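Local coordinates for protein hyperpolarization-activated (Ih) channel (PDB 2PTM) that probably forms a voltage-gated potassium-conducting channel of the HCN family, of which this C-terminal C-linker and cyclic nucleotide-binding region holds cAMP, at residues E39-G44 against L94-F99; R31-D36 against P101-I106. All coordinates share one frame; numbering follows the deposited sequence.

Interaction 1 of 2, residues E39-G44 against L94-F99; sequences EYRYRG and LEFEVF. With NCO (cobalt hexammine(III)), chain B.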
ATOM      1  N   GLU A  39     -16.423 -12.961 -19.481  1.00 23.77           N
ATOM      2  CA  GLU A  39     -17.794 -13.437 -19.558  1.00 20.92           C
ATOM      3  C   GLU A  39     -18.020 -14.537 -18.532  1.00 23.97           C
ATOM      4  O   GLU A  39     -19.024 -14.539 -17.820  1.00 28.38           O
ATOM      5  CB  GLU A  39     -18.126 -13.972 -20.954  1.00 23.39           C
ATOM      6  CG  GLU A  39     -19.571 -14.484 -21.038  1.00 31.41           C
ATOM      7  CD  GLU A  39     -19.873 -15.214 -22.330  1.00 38.97           C
ATOM      8  OE1 GLU A  39     -19.061 -16.065 -22.740  1.00 43.02           O
ATOM      9  OE2 GLU A  39     -20.928 -14.939 -22.936  1.00 41.54           O
ATOM     10  N   TYR A  40     -17.085 -15.478 -18.456  1.00 24.79           N
ATOM     11  CA  TYR A  40     -17.236 -16.616 -17.547  1.00 24.70           C
ATOM     12  C   TYR A  40     -17.221 -16.177 -16.092  1.00 25.57           C
ATOM     13  O   TYR A  40     -18.045 -16.618 -15.281  1.00 25.63           O
ATOM     14  CB  TYR A  40     -16.142 -17.665 -17.763  1.00 22.88           C
ATOM     15  CG  TYR A  40     -16.346 -18.882 -16.888  1.00 24.14           C
ATOM     16  CD1 TYR A  40     -17.065 -19.985 -17.346  1.00 24.66           C
ATOM     17  CD2 TYR A  40     -15.855 -18.917 -15.590  1.00 26.00           C
ATOM     18  CE1 TYR A  40     -17.265 -21.100 -16.530  1.00 25.65           C
ATOM     19  CE2 TYR A  40     -16.053 -20.021 -14.776  1.00 26.50           C
ATOM     20  CZ  TYR A  40     -16.753 -21.107 -15.252  1.00 27.44           C
ATOM     21  OH  TYR A  40     -16.948 -22.201 -14.429  1.00 29.55           O
ATOM     22  N   ARG A  41     -16.267 -15.322 -15.754  1.00 23.20           N
ATOM     23  CA  ARG A  41     -16.101 -14.932 -14.361  1.00 24.62           C
ATOM     24  C   ARG A  41     -17.191 -13.987 -13.891  1.00 27.86           C
ATOM     25  O   ARG A  41     -17.755 -14.181 -12.814  1.00 30.51           O
ATOM     26  CB  ARG A  41     -14.744 -14.288 -14.113  1.00 21.12           C
ATOM     27  CG  ARG A  41     -14.602 -13.875 -12.665  1.00 24.16           C
ATOM     28  CD  ARG A  41     -13.212 -13.411 -12.312  1.00 26.06           C
ATOM     29  NE  ARG A  41     -13.174 -12.873 -10.952  1.00 26.77           N
ATOM     30  CZ  ARG A  41     -12.076 -12.410 -10.367  1.00 33.29           C
ATOM     31  NH1 ARG A  41     -10.917 -12.430 -11.014  1.00 36.32           N
ATOM     32  NH2 ARG A  41     -12.134 -11.937  -9.131  1.00 34.35           N
ATOM     33  N   TYR A  42     -17.489 -12.969 -14.693  1.00 24.73           N
ATOM     34  CA  TYR A  42     -18.350 -11.878 -14.229  1.00 33.57           C
ATOM     35  C   TYR A  42     -19.789 -11.978 -14.728  1.00 39.05           C
ATOM     36  O   TYR A  42     -20.707 -11.446 -14.098  1.00 43.03           O
ATOM     37  CB  TYR A  42     -17.732 -10.505 -14.552  1.00 33.92           C
ATOM     38  CG  TYR A  42     -16.356 -10.298 -13.936  1.00 34.11           C
ATOM     39  CD1 TYR A  42     -16.210 -10.004 -12.581  1.00 35.88           C
ATOM     40  CD2 TYR A  42     -15.207 -10.398 -14.706  1.00 33.73           C
ATOM     41  CE1 TYR A  42     -14.954  -9.823 -12.014  1.00 36.28           C
ATOM     42  CE2 TYR A  42     -13.943 -10.222 -14.144  1.00 35.52           C
ATOM     43  CZ  TYR A  42     -13.827  -9.931 -12.799  1.00 37.71           C
ATOM     44  OH  TYR A  42     -12.574  -9.756 -12.246  1.00 42.06           O
ATOM     45  N   ARG A  43     -19.986 -12.667 -15.848  1.00 38.20           N
ATOM     46  CA  ARG A  43     -21.328 -12.913 -16.375  1.00 42.03           C
ATOM     47  C   ARG A  43     -22.132 -11.629 -16.563  1.00 39.79           C
ATOM     48  O   ARG A  43     -23.344 -11.601 -16.319  1.00 38.06           O
ATOM     49  CB  ARG A  43     -22.094 -13.884 -15.471  1.00 48.73           C
ATOM     50  CG  ARG A  43     -21.401 -15.232 -15.273  1.00 53.37           C
ATOM     51  CD  ARG A  43     -21.364 -16.038 -16.563  1.00 58.76           C
ATOM     52  NE  ARG A  43     -20.707 -17.336 -16.390  1.00 64.75           N
ATOM     53  CZ  ARG A  43     -21.282 -18.388 -15.814  1.00 69.80           C
ATOM     54  NH1 ARG A  43     -22.521 -18.286 -15.352  1.00 71.82           N
ATOM     55  NH2 ARG A  43     -20.622 -19.535 -15.695  1.00 70.60           N
ATOM     56  N   GLY A  44     -21.455 -10.567 -16.987  1.00 37.15           N
ATOM     57  CA  GLY A  44     -22.129  -9.336 -17.364  1.00 38.37           C
ATOM     58  C   GLY A  44     -22.350  -8.357 -16.229  1.00 41.57           C
ATOM     59  O   GLY A  44     -23.001  -7.328 -16.403  1.00 43.82           O
ATOM     60  N   LEU A  94      -9.226 -16.210   2.121  1.00 26.25           N
ATOM     61  CA  LEU A  94      -9.194 -16.804   0.782  1.00 24.76           C
ATOM     62  C   LEU A  94      -9.364 -15.751  -0.319  1.00 25.67           C
ATOM     63  O   LEU A  94     -10.083 -14.775  -0.138  1.00 27.41           O
ATOM     64  CB  LEU A  94     -10.277 -17.878   0.650  1.00 23.11           C
ATOM     65  CG  LEU A  94     -10.122 -19.142   1.496  1.00 23.94           C
ATOM     66  CD1 LEU A  94     -11.326 -20.053   1.285  1.00 26.42           C
ATOM     67  CD2 LEU A  94      -8.831 -19.869   1.145  1.00 24.21           C
ATOM     68  N   GLU A  95      -8.697 -15.946  -1.455  1.00 24.47           N
ATOM     69  CA  GLU A  95      -8.873 -15.070  -2.615  1.00 26.58           C
ATOM     70  C   GLU A  95      -9.480 -15.849  -3.774  1.00 24.45           C
ATOM     71  O   GLU A  95      -8.973 -16.897  -4.150  1.00 23.70           O
ATOM     72  CB  GLU A  95      -7.534 -14.476  -3.051  1.00 28.38           C
ATOM     73  CG  GLU A  95      -7.002 -13.414  -2.101  1.00 34.00           C
ATOM     74  CD  GLU A  95      -7.811 -12.130  -2.155  0.50 34.97           C
ATOM     75  OE1 GLU A  95      -8.402 -11.845  -3.216  0.50 33.69           O
ATOM     76  OE2 GLU A  95      -7.855 -11.407  -1.139  0.50 37.03           O
ATOM     77  N   PHE A  96     -10.562 -15.337  -4.345  1.00 22.42           N
ATOM     78  CA  PHE A  96     -11.216 -16.014  -5.469  1.00 22.92           C
ATOM     79  C   PHE A  96     -10.369 -15.905  -6.733  1.00 21.48           C
ATOM     80  O   PHE A  96      -9.874 -14.828  -7.067  1.00 22.34           O
ATOM     81  CB  PHE A  96     -12.584 -15.386  -5.707  1.00 25.26           C
ATOM     82  CG  PHE A  96     -13.383 -16.055  -6.784  1.00 28.33           C
ATOM     83  CD1 PHE A  96     -13.773 -17.375  -6.655  1.00 33.98           C
ATOM     84  CD2 PHE A  96     -13.758 -15.358  -7.919  1.00 31.35           C
ATOM     85  CE1 PHE A  96     -14.526 -17.991  -7.640  1.00 35.90           C
ATOM     86  CE2 PHE A  96     -14.519 -15.969  -8.908  1.00 33.47           C
ATOM     87  CZ  PHE A  96     -14.895 -17.289  -8.770  1.00 34.21           C
ATOM     88  N   GLU A  97     -10.187 -17.017  -7.431  1.00 20.23           N
ATOM     89  CA  GLU A  97      -9.425 -17.014  -8.680  1.00 21.35           C
ATOM     90  C   GLU A  97     -10.161 -17.890  -9.666  1.00 20.45           C
ATOM     91  O   GLU A  97     -10.787 -18.870  -9.272  1.00 22.80           O
ATOM     92  CB  GLU A  97      -7.996 -17.554  -8.472  1.00 21.97           C
ATOM     93  CG  GLU A  97      -7.100 -16.650  -7.598  1.00 22.11           C
ATOM     94  CD  GLU A  97      -5.645 -17.082  -7.587  1.00 24.75           C
ATOM     95  OE1 GLU A  97      -5.137 -17.523  -8.640  1.00 26.44           O
ATOM     96  OE2 GLU A  97      -5.004 -16.975  -6.525  1.00 26.32           O
ATOM     97  N   VAL A  98     -10.092 -17.538 -10.943  1.00 17.45           N
ATOM     98  CA  VAL A  98     -10.676 -18.373 -11.985  1.00 17.39           C
ATOM     99  C   VAL A  98      -9.584 -18.674 -12.989  1.00 19.93           C
ATOM    100  O   VAL A  98      -8.807 -17.776 -13.341  1.00 19.95           O
ATOM    101  CB  VAL A  98     -11.852 -17.655 -12.707  1.00 18.27           C
ATOM    102  CG1 VAL A  98     -12.181 -18.357 -14.018  1.00 19.95           C
ATOM    103  CG2 VAL A  98     -13.083 -17.594 -11.809  1.00 19.25           C
ATOM    104  N   PHE A  99      -9.517 -19.934 -13.430  1.00 18.67           N
ATOM    105  CA  PHE A  99      -8.614 -20.355 -14.494  1.00 18.48           C
ATOM    106  C   PHE A  99      -9.398 -21.075 -15.604  1.00 19.01           C
ATOM    107  O   PHE A  99     -10.532 -21.528 -15.397  1.00 20.83           O
ATOM    108  CB  PHE A  99      -7.493 -21.270 -13.954  1.00 18.11           C
ATOM    109  CG  PHE A  99      -6.450 -20.551 -13.124  1.00 21.79           C
ATOM    110  CD1 PHE A  99      -5.259 -20.104 -13.703  1.00 22.52           C
ATOM    111  CD2 PHE A  99      -6.648 -20.344 -11.767  1.00 23.20           C
ATOM    112  CE1 PHE A  99      -4.298 -19.446 -12.957  1.00 22.54           C
ATOM    113  CE2 PHE A  99      -5.688 -19.685 -10.997  1.00 23.44           C
ATOM    114  CZ  PHE A  99      -4.503 -19.235 -11.597  1.00 23.69           C
TER
HETATM  115 CO   NCO B 301     -18.571 -15.689 -26.597  0.50 17.76          CO
HETATM  116  N1  NCO B 301     -20.180 -14.406 -25.954  1.00 37.97           N
HETATM  117  N2  NCO B 301     -19.749 -16.343 -28.295  1.00 30.30           N
HETATM  118  N3  NCO B 301     -17.545 -14.152 -27.836  1.00 33.66           N
HETATM  119  N4  NCO B 301     -19.459 -17.442 -25.289  1.00 23.55           N
HETATM  120  N5  NCO B 301     -16.989 -17.032 -27.218  1.00 40.36           N
HETATM  121  N6  NCO B 301     -17.413 -14.988 -24.829  1.00 30.63           N
HETATM  122  O   HOH W   1      -8.346 -13.448  -9.222  1.00 40.58           O
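The last turn of helix 28-42 comes up against strand 95-99 of the cyclic nucleotide-binding domain, the backbones nearest at R41 and V98, whose CA atoms lie 6.8 Å apart. The helix ends here: R43 N still bonds to E39 O, but R43 itself has positive phi, and G44 follows with backbone angles that would jam a CB against the preceding carbonyl. Y40, R41, F96 and V98 all point CB toward the other segment. V98 divides its two branches, CG1 resting 4.0 Å from CD2 of the Y40 ring and CG2 4.1 Å from CG of R41; a beta-branched residue is well suited to meeting two neighbours of a helix at once. R41, whose long aliphatic stem packs while its tip stays polar, runs fully extended, with CG anti to the backbone N (chi1 179°), and this carries CG past V98 and the guanidinium on to F96. There NE lies at the edge of the phenyl ring, 3.9 Å from CE2, with the two planes 75° apart, so the charged group does not stack on the ring. Y42 OH covers one face of the guanidinium and itself bonds to E55 O of the second subunit. The firmer polar partner of R41 NH1 is Y37 OH, one helical turn earlier. E39 OE1 accepts from N4 and N6 of cobalt hexammine. Direct contact between helix and strand is thus mainly van der Waals, and a water bridges weakly from R41 NH1 to F96 O.

Interaction 2 of 2, residues R31-D36 against P101-I106; sequences RNKILD and PADYVI. With NCO (cobalt hexammine(III)), chain B.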
ATOM      1  N   ARG A  31      -7.211 -12.602 -27.554  1.00 36.68           N
ATOM      2  CA  ARG A  31      -8.305 -11.669 -27.333  1.00 34.90           C
ATOM      3  C   ARG A  31      -9.529 -12.457 -26.922  1.00 33.64           C
ATOM      4  O   ARG A  31     -10.232 -12.088 -25.990  1.00 33.29           O
ATOM      5  CB  ARG A  31      -8.620 -10.874 -28.602  1.00 37.96           C
ATOM      6  CG  ARG A  31      -7.505  -9.946 -29.053  1.00 39.83           C
ATOM      7  CD  ARG A  31      -8.015  -8.877 -30.003  1.00 42.31           C
ATOM      8  NE  ARG A  31      -6.902  -8.174 -30.643  1.00 47.30           N
ATOM      9  CZ  ARG A  31      -7.030  -7.063 -31.361  1.00 50.31           C
ATOM     10  NH1 ARG A  31      -8.226  -6.516 -31.525  1.00 50.18           N
ATOM     11  NH2 ARG A  31      -5.962  -6.496 -31.909  1.00 53.73           N
ATOM     12  N   ASN A  32      -9.781 -13.550 -27.632  1.00 32.53           N
ATOM     13  CA  ASN A  32     -10.929 -14.395 -27.329  1.00 35.36           C
ATOM     14  C   ASN A  32     -10.822 -15.084 -25.977  1.00 31.77           C
ATOM     15  O   ASN A  32     -11.825 -15.264 -25.294  1.00 29.59           O
ATOM     16  CB  ASN A  32     -11.169 -15.403 -28.452  1.00 38.30           C
ATOM     17  CG  ASN A  32     -11.762 -14.751 -29.683  1.00 42.37           C
ATOM     18  OD1 ASN A  32     -12.590 -13.847 -29.570  1.00 42.56           O
ATOM     19  ND2 ASN A  32     -11.343 -15.201 -30.864  1.00 42.79           N
ATOM     20  N   LYS A  33      -9.605 -15.454 -25.585  1.00 32.57           N
ATOM     21  CA  LYS A  33      -9.388 -16.055 -24.271  1.00 30.04           C
ATOM     22  C   LYS A  33      -9.766 -15.068 -23.174  1.00 29.75           C
ATOM     23  O   LYS A  33     -10.434 -15.420 -22.193  1.00 27.50           O
ATOM     24  CB  LYS A  33      -7.932 -16.486 -24.102  1.00 31.39           C
ATOM     25  CG  LYS A  33      -7.621 -17.049 -22.714  1.00 30.00           C
ATOM     26  CD  LYS A  33      -6.226 -17.655 -22.620  1.00 31.48           C
ATOM     27  CE  LYS A  33      -6.078 -18.488 -21.318  1.00 29.77           C
ATOM     28  NZ  LYS A  33      -4.677 -18.555 -20.861  1.00 37.24           N
ATOM     29  N   ILE A  34      -9.340 -13.825 -23.353  1.00 26.79           N
ATOM     30  CA  ILE A  34      -9.616 -12.771 -22.385  1.00 25.68           C
ATOM     31  C   ILE A  34     -11.106 -12.442 -22.312  1.00 25.03           C
ATOM     32  O   ILE A  34     -11.671 -12.360 -21.226  1.00 27.63           O
ATOM     33  CB  ILE A  34      -8.779 -11.531 -22.701  1.00 26.91           C
ATOM     34  CG1 ILE A  34      -7.306 -11.880 -22.500  1.00 26.95           C
ATOM     35  CG2 ILE A  34      -9.193 -10.347 -21.826  1.00 27.91           C
ATOM     36  CD1 ILE A  34      -6.337 -10.857 -23.054  1.00 29.89           C
ATOM     37  N   LEU A  35     -11.751 -12.273 -23.461  1.00 24.26           N
ATOM     38  CA  LEU A  35     -13.196 -12.006 -23.469  1.00 23.06           C
ATOM     39  C   LEU A  35     -13.982 -13.162 -22.851  1.00 24.49           C
ATOM     40  O   LEU A  35     -14.915 -12.937 -22.081  1.00 23.62           O
ATOM     41  CB  LEU A  35     -13.688 -11.713 -24.887  1.00 26.25           C
ATOM     42  CG  LEU A  35     -13.084 -10.459 -25.525  1.00 30.40           C
ATOM     43  CD1 LEU A  35     -13.546 -10.314 -26.978  1.00 34.50           C
ATOM     44  CD2 LEU A  35     -13.458  -9.211 -24.717  1.00 33.05           C
ATOM     45  N   ASP A  36     -13.605 -14.398 -23.180  1.00 24.37           N
ATOM     46  CA  ASP A  36     -14.235 -15.578 -22.570  1.00 25.54           C
ATOM     47  C   ASP A  36     -14.068 -15.597 -21.051  1.00 23.83           C
ATOM     48  O   ASP A  36     -14.969 -16.021 -20.303  1.00 23.09           O
ATOM     49  CB  ASP A  36     -13.624 -16.865 -23.123  1.00 28.41           C
ATOM     50  CG  ASP A  36     -14.006 -17.128 -24.561  1.00 31.28           C
ATOM     51  OD1 ASP A  36     -14.770 -16.335 -25.139  1.00 33.55           O
ATOM     52  OD2 ASP A  36     -13.527 -18.137 -25.116  1.00 30.81           O
ATOM     53  N   PRO A 101      -9.514 -23.800 -19.227  1.00 23.75           N
ATOM     54  CA  PRO A 101      -9.011 -25.091 -19.705  1.00 22.89           C
ATOM     55  C   PRO A 101      -7.591 -24.983 -20.262  1.00 25.54           C
ATOM     56  O   PRO A 101      -7.296 -24.039 -21.005  1.00 23.28           O
ATOM     57  CB  PRO A 101      -9.995 -25.446 -20.822  1.00 23.03           C
ATOM     58  CG  PRO A 101     -11.252 -24.811 -20.413  1.00 22.96           C
ATOM     59  CD  PRO A 101     -10.883 -23.534 -19.704  1.00 22.57           C
ATOM     60  N   ALA A 102      -6.738 -25.932 -19.869  1.00 21.71           N
ATOM     61  CA  ALA A 102      -5.336 -26.005 -20.283  1.00 22.47           C
ATOM     62  C   ALA A 102      -4.385 -25.005 -19.586  1.00 23.43           C
ATOM     63  O   ALA A 102      -3.176 -25.044 -19.810  1.00 25.70           O
ATOM     64  CB  ALA A 102      -5.201 -25.946 -21.825  1.00 25.68           C
ATOM     65  N   ASP A 103      -4.915 -24.120 -18.741  1.00 21.98           N
ATOM     66  CA  ASP A 103      -4.054 -23.235 -17.949  1.00 20.78           C
ATOM     67  C   ASP A 103      -3.202 -24.040 -16.972  1.00 22.86           C
ATOM     68  O   ASP A 103      -3.706 -24.930 -16.288  1.00 23.65           O
ATOM     69  CB  ASP A 103      -4.875 -22.242 -17.124  1.00 19.88           C
ATOM     70  CG  ASP A 103      -5.357 -21.054 -17.923  1.00 24.76           C
ATOM     71  OD1 ASP A 103      -4.979 -20.925 -19.112  1.00 30.01           O
ATOM     72  OD2 ASP A 103      -6.117 -20.244 -17.345  1.00 22.99           O
ATOM     73  N   TYR A 104      -1.919 -23.708 -16.886  1.00 22.95           N
ATOM     74  CA  TYR A 104      -1.082 -24.232 -15.811  1.00 23.05           C
ATOM     75  C   TYR A 104      -1.171 -23.327 -14.588  1.00 23.91           C
ATOM     76  O   TYR A 104      -0.631 -22.227 -14.581  1.00 24.28           O
ATOM     77  CB  TYR A 104       0.374 -24.374 -16.263  1.00 25.34           C
ATOM     78  CG  TYR A 104       0.612 -25.572 -17.146  1.00 27.53           C
ATOM     79  CD1 TYR A 104       0.961 -26.804 -16.606  1.00 31.23           C
ATOM     80  CD2 TYR A 104       0.484 -25.474 -18.520  1.00 32.95           C
ATOM     81  CE1 TYR A 104       1.173 -27.901 -17.417  1.00 35.78           C
ATOM     82  CE2 TYR A 104       0.696 -26.556 -19.334  1.00 36.96           C
ATOM     83  CZ  TYR A 104       1.037 -27.765 -18.786  1.00 39.89           C
ATOM     84  OH  TYR A 104       1.234 -28.830 -19.625  1.00 42.73           O
ATOM     85  N   VAL A 105      -1.873 -23.783 -13.559  1.00 20.30           N
ATOM     86  CA  VAL A 105      -1.964 -23.034 -12.312  1.00 19.46           C
ATOM     87  C   VAL A 105      -0.617 -23.073 -11.602  1.00 20.81           C
ATOM     88  O   VAL A 105      -0.195 -22.093 -10.990  1.00 23.91           O
ATOM     89  CB  VAL A 105      -3.023 -23.628 -11.385  1.00 19.84           C
ATOM     90  CG1 VAL A 105      -3.202 -22.751 -10.131  1.00 20.37           C
ATOM     91  CG2 VAL A 105      -4.340 -23.797 -12.139  1.00 22.30           C
ATOM     92  N   ILE A 106       0.052 -24.215 -11.705  1.00 18.20           N
ATOM     93  CA  ILE A 106       1.334 -24.445 -11.036  1.00 19.66           C
ATOM     94  C   ILE A 106       2.280 -25.152 -11.978  1.00 23.79           C
ATOM     95  O   ILE A 106       1.877 -26.078 -12.678  1.00 24.63           O
ATOM     96  CB  ILE A 106       1.156 -25.325  -9.781  1.00 18.94           C
ATOM     97  CG1 ILE A 106       0.456 -24.538  -8.663  1.00 19.55           C
ATOM     98  CG2 ILE A 106       2.511 -25.833  -9.266  1.00 21.04           C
ATOM     99  CD1 ILE A 106       0.193 -25.387  -7.398  1.00 19.89           C
TER
HETATM  100 CO   NCO B 301     -18.571 -15.689 -26.597  0.50 17.76          CO
HETATM  101  N1  NCO B 301     -20.180 -14.406 -25.954  1.00 37.97           N
HETATM  102  N2  NCO B 301     -19.749 -16.343 -28.295  1.00 30.30           N
HETATM  103  N3  NCO B 301     -17.545 -14.152 -27.836  1.00 33.66           N
HETATM  104  N4  NCO B 301     -19.459 -17.442 -25.289  1.00 23.55           N
HETATM  105  N5  NCO B 301     -16.989 -17.032 -27.218  1.00 40.36           N
HETATM  106  N6  NCO B 301     -17.413 -14.988 -24.829  1.00 30.63           N
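K33 reaches from helix 28-42 to D103, the two side chains approaching from opposite directions and meeting in a salt bridge. From CB the lysine chain stays extended: CG stands anti to the backbone N (chi1 177°), and CG and CD serve as a spacer across backbones whose nearest CA atoms, of K33 and P101, are 10.1 Å apart. CE comes within 3.5 Å of D103 OD1, and NZ donates to that same oxygen at 3.0 Å, on its syn side and 19° out of the carboxylate plane. NZ has its stronger partner in D63 of the second subunit, so a lysine's length and charge serve two acidic partners. Aspartate suits position 103 because its short carboxylate uses both oxygens, OD2 accepting from Q100 N. Replacing D103 by alanine removes the carboxylate, which would probably leave K33 with D63 of the second subunit alone as acidic mate here and Q100 N without its acceptor. D36 OD1 accepts from N6 and N5 of cobalt hexammine. Around the bridge, helix 28-42 packs I34 onto helix 5-23, while segment 101-106 pairs with strand 156-159 and makes a classic beta bulge where V105 and I106 both face V157.

Overall arrangement
Both interactions join helix 28-42 of the C-linker to the beta roll of the cyclic nucleotide-binding domain, their centres about 12 Å apart. Along the chain the order is 31-36, 39-44, 94-99, 101-106, so interaction 2 brackets interaction 1, and the intervening residues are mostly helical. On the roll side, strands 95-99 and 104-106 are consecutive but edge two different four-stranded sheets; F99 CG packs 4.0 Å from V105 CG2 between them. The helix also presents E39 and D36 to one cobalt hexammine ion, and the second subunit touches both contacts. Linker, nucleotide-binding domain and neighbouring subunit therefore meet here, away from the cAMP pocket, although I106 at the far end of segment 101-106 touches the nucleotide.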